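Local coordinates for protein endo-beta-1,4-glucanase (Cryptopygus antarcticus, PDB 5H4U) that hydrolyses internal beta-1,4-glucosidic linkages in cellulose derivatives, lichenan and cereal beta-glucans, releasing mainly cellobiose, cellotriose and cellotetraose from carboxymethylcellulose, at residues V123-T128 / N135-M140. Numbering follows the deposited sequence.
Sequences VQVTNT and NHFDLM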
ATOM      1  N   VAL A 123      -1.961   8.796  -1.695  1.00  8.46           N
ATOM      2  CA  VAL A 123      -1.683   7.603  -0.907  1.00  8.64           C
ATOM      3  C   VAL A 123      -1.346   8.020   0.513  1.00  8.68           C
ATOM      4  O   VAL A 123      -0.807   9.107   0.764  1.00  8.83           O
ATOM      5  CB  VAL A 123      -0.553   6.730  -1.515  1.00  8.26           C
ATOM      6  CG1 VAL A 123      -0.951   6.261  -2.894  1.00  8.42           C
ATOM      7  CG2 VAL A 123       0.745   7.490  -1.579  1.00  7.95           C
ATOM      8  N   GLN A 124      -1.688   7.145   1.449  1.00  8.77           N
ATOM      9  CA  GLN A 124      -1.149   7.198   2.791  1.00  8.39           C
ATOM     10  C   GLN A 124      -0.070   6.134   2.933  1.00  8.67           C
ATOM     11  O   GLN A 124      -0.268   4.973   2.546  1.00  8.72           O
ATOM     12  CB  GLN A 124      -2.223   6.991   3.848  1.00  8.54           C
ATOM     13  CG  GLN A 124      -1.659   7.227   5.249  1.00  9.45           C
ATOM     14  CD  GLN A 124      -2.652   6.962   6.341  1.00  9.51           C
ATOM     15  OE1 GLN A 124      -3.623   6.241   6.145  1.00  9.46           O
ATOM     16  NE2 GLN A 124      -2.398   7.522   7.518  1.00 10.28           N
ATOM     17  N   VAL A 125       1.068   6.544   3.482  1.00  8.36           N
ATOM     18  CA  VAL A 125       2.200   5.654   3.660  1.00  8.17           C
ATOM     19  C   VAL A 125       1.954   4.846   4.930  1.00  8.85           C
ATOM     20  O   VAL A 125       1.709   5.412   6.005  1.00  8.58           O
ATOM     21  CB  VAL A 125       3.504   6.457   3.737  1.00  9.01           C
ATOM     22  CG1 VAL A 125       4.682   5.563   4.121  1.00  9.19           C
ATOM     23  CG2 VAL A 125       3.745   7.206   2.438  1.00  8.40           C
ATOM     24  N   THR A 126       1.956   3.517   4.800  1.00  9.07           N
ATOM     25  CA  THR A 126       1.789   2.637   5.948  1.00  9.11           C
ATOM     26  C   THR A 126       2.989   1.714   6.170  1.00  9.48           C
ATOM     27  O   THR A 126       2.999   0.936   7.137  1.00  9.07           O
ATOM     28  CB  THR A 126       0.503   1.813   5.805  1.00  8.71           C
ATOM     29  OG1 THR A 126       0.618   0.902   4.708  1.00  8.65           O
ATOM     30  CG2 THR A 126      -0.644   2.754   5.527  1.00  9.01           C
ATOM     31  N   ASN A 127       4.011   1.790   5.320  1.00  9.27           N
ATOM     32  CA  ASN A 127       5.085   0.817   5.384  1.00  9.50           C
ATOM     33  C   ASN A 127       6.345   1.436   4.824  1.00  9.31           C
ATOM     34  O   ASN A 127       6.296   2.337   3.988  1.00  9.36           O
ATOM     35  CB  ASN A 127       4.743  -0.444   4.584  1.00  9.34           C
ATOM     36  CG  ASN A 127       5.741  -1.536   4.798  1.00  9.56           C
ATOM     37  OD1 ASN A 127       5.923  -2.014   5.920  1.00  9.73           O
ATOM     38  ND2 ASN A 127       6.443  -1.906   3.743  1.00  9.55           N
ATOM     39  N   THR A 128       7.476   0.904   5.243  1.00  9.56           N
ATOM     40  CA  THR A 128       8.756   1.302   4.686  1.00 10.10           C
ATOM     41  C   THR A 128       9.268   0.196   3.788  1.00 10.17           C
ATOM     42  O   THR A 128       9.341  -0.962   4.208  1.00 10.27           O
ATOM     43  CB  THR A 128       9.782   1.605   5.774  1.00 10.60           C
ATOM     44  OG1 THR A 128       9.349   2.741   6.526  1.00 10.27           O
ATOM     45  CG2 THR A 128      11.113   1.910   5.128  1.00 10.53           C
ATOM     46  N   ASN A 135      13.518   8.642  -4.148  1.00 14.40           N
ATOM     47  CA  ASN A 135      12.124   8.578  -3.706  1.00 13.51           C
ATOM     48  C   ASN A 135      11.377   7.439  -4.386  1.00 12.62           C
ATOM     49  O   ASN A 135      11.149   7.465  -5.599  1.00 12.41           O
ATOM     50  CB  ASN A 135      11.415   9.899  -3.940  1.00 13.44           C
ATOM     51  CG  ASN A 135      12.112  11.031  -3.281  1.00 14.23           C
ATOM     52  OD1 ASN A 135      12.524  10.906  -2.121  1.00 14.79           O
ATOM     53  ND2 ASN A 135      12.208  12.170  -3.972  1.00 13.46           N
ATOM     54  N   HIS A 136      10.950   6.470  -3.586  1.00 12.29           N
ATOM     55  CA  HIS A 136      10.379   5.239  -4.100  1.00 11.64           C
ATOM     56  C   HIS A 136       9.073   4.993  -3.365  1.00 10.94           C
ATOM     57  O   HIS A 136       9.063   4.946  -2.131  1.00 10.73           O
ATOM     58  CB  HIS A 136      11.348   4.082  -3.847  1.00 12.49           C
ATOM     59  CG  HIS A 136      12.657   4.223  -4.559  1.00 13.52           C
ATOM     60  ND1 HIS A 136      13.053   3.393  -5.585  1.00 14.06           N
ATOM     61  CD2 HIS A 136      13.667   5.109  -4.379  1.00 14.61           C
ATOM     62  CE1 HIS A 136      14.254   3.757  -6.003  1.00 14.95           C
ATOM     63  NE2 HIS A 136      14.648   4.798  -5.289  1.00 15.14           N
ATOM     64  N   PHE A 137       7.984   4.812  -4.110  1.00 10.28           N
ATOM     65  CA  PHE A 137       6.678   4.508  -3.529  1.00  9.19           C
ATOM     66  C   PHE A 137       6.225   3.175  -4.101  1.00  9.10           C
ATOM     67  O   PHE A 137       6.128   3.022  -5.321  1.00  9.12           O
ATOM     68  CB  PHE A 137       5.648   5.597  -3.837  1.00  9.11           C
ATOM     69  CG  PHE A 137       5.700   6.778  -2.908  1.00  9.48           C
ATOM     70  CD1 PHE A 137       6.703   7.729  -3.028  1.00  9.63           C
ATOM     71  CD2 PHE A 137       4.709   6.978  -1.958  1.00  9.23           C
ATOM     72  CE1 PHE A 137       6.737   8.826  -2.192  1.00 10.12           C
ATOM     73  CE2 PHE A 137       4.742   8.070  -1.113  1.00  8.74           C
ATOM     74  CZ  PHE A 137       5.751   8.993  -1.219  1.00  9.41           C
ATOM     75  N   ASP A 138       5.935   2.222  -3.226  1.00  9.09           N
ATOM     76  CA  ASP A 138       5.460   0.897  -3.625  1.00  8.64           C
ATOM     77  C   ASP A 138       3.969   0.897  -3.351  1.00  8.01           C
ATOM     78  O   ASP A 138       3.549   0.815  -2.202  1.00  8.36           O
ATOM     79  CB  ASP A 138       6.180  -0.223  -2.873  1.00  8.51           C
ATOM     80  CG  ASP A 138       7.693   0.012  -2.757  1.00  9.77           C
ATOM     81  OD1 ASP A 138       8.324   0.450  -3.755  1.00  9.46           O
ATOM     82  OD2 ASP A 138       8.271  -0.263  -1.671  1.00 10.68           O
ATOM     83  N   LEU A 139       3.174   1.064  -4.399  1.00  7.93           N
ATOM     84  CA  LEU A 139       1.727   1.114  -4.238  1.00  8.13           C
ATOM     85  C   LEU A 139       1.182  -0.252  -3.841  1.00  7.27           C
ATOM     86  O   LEU A 139       1.521  -1.272  -4.441  1.00  7.69           O
ATOM     87  CB  LEU A 139       1.050   1.613  -5.526  1.00  7.91           C
ATOM     88  CG  LEU A 139       1.231   3.064  -6.009  1.00  8.06           C
ATOM     89  CD1 LEU A 139       2.663   3.526  -6.000  1.00  8.90           C
ATOM     90  CD2 LEU A 139       0.662   3.258  -7.396  1.00  7.74           C
ATOM     91  N   MET A 140       0.282  -0.256  -2.874  1.00  7.35           N
ATOM     92  CA  MET A 140      -0.295  -1.502  -2.387  1.00  7.59           C
ATOM     93  C   MET A 140      -1.474  -1.878  -3.283  1.00  7.60           C
ATOM     94  O   MET A 140      -2.557  -1.304  -3.192  1.00  7.70           O
ATOM     95  CB  MET A 140      -0.692  -1.345  -0.924  1.00  7.63           C
ATOM     96  CG  MET A 140       0.477  -1.581   0.005  1.00  8.31           C
ATOM     97  SD  MET A 140       0.221  -1.194   1.759  1.00 11.13           S
ATOM     98  CE  MET A 140      -0.482  -2.738   2.316  1.00  9.07           C
TER
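Phe137 packs its ring against Val123 and Val125 inside the six-stranded double-psi beta-barrel of this family 45 glycoside hydrolase. Strands 123-128 and 135-140 are not hydrogen-bonded to each other. Their axes cross at 113°, 8.8 Å apart at the closest, with strand 85-94 pairing with both, so what joins them is side-chain packing through the barrel interior. One side of the Phe137 ring does the work: CD2 lies 4.0 Å from CG2 of Val123, while its neighbour CE2 is 3.8 Å from CG2 of Val125. Both methyls come in obliquely. Val123 delivers its methyl by setting CG2 between the backbone N and the carbonyl carbon (chi1 -61° for CG1). Tyr107, edge-to-face, and Phe204, whose ring meets that of Phe137, also pack here and extend this apolar core. Next to Phe137 in sequence comes Asp138, the probable proton donor, whose CB points almost opposite to that of Phe137; the ring packs on one face of the strand while the carboxylate projects from the other. Farther along, Met140 reaches back toward strand 123-128. The side chain of Met140 lies about 6 Å from that of Asp29, the probable nucleophile. With CG beside the backbone N and the chain extended at chi2 (171°), Met140 places its SD 3.6 Å from OG1 of Thr126.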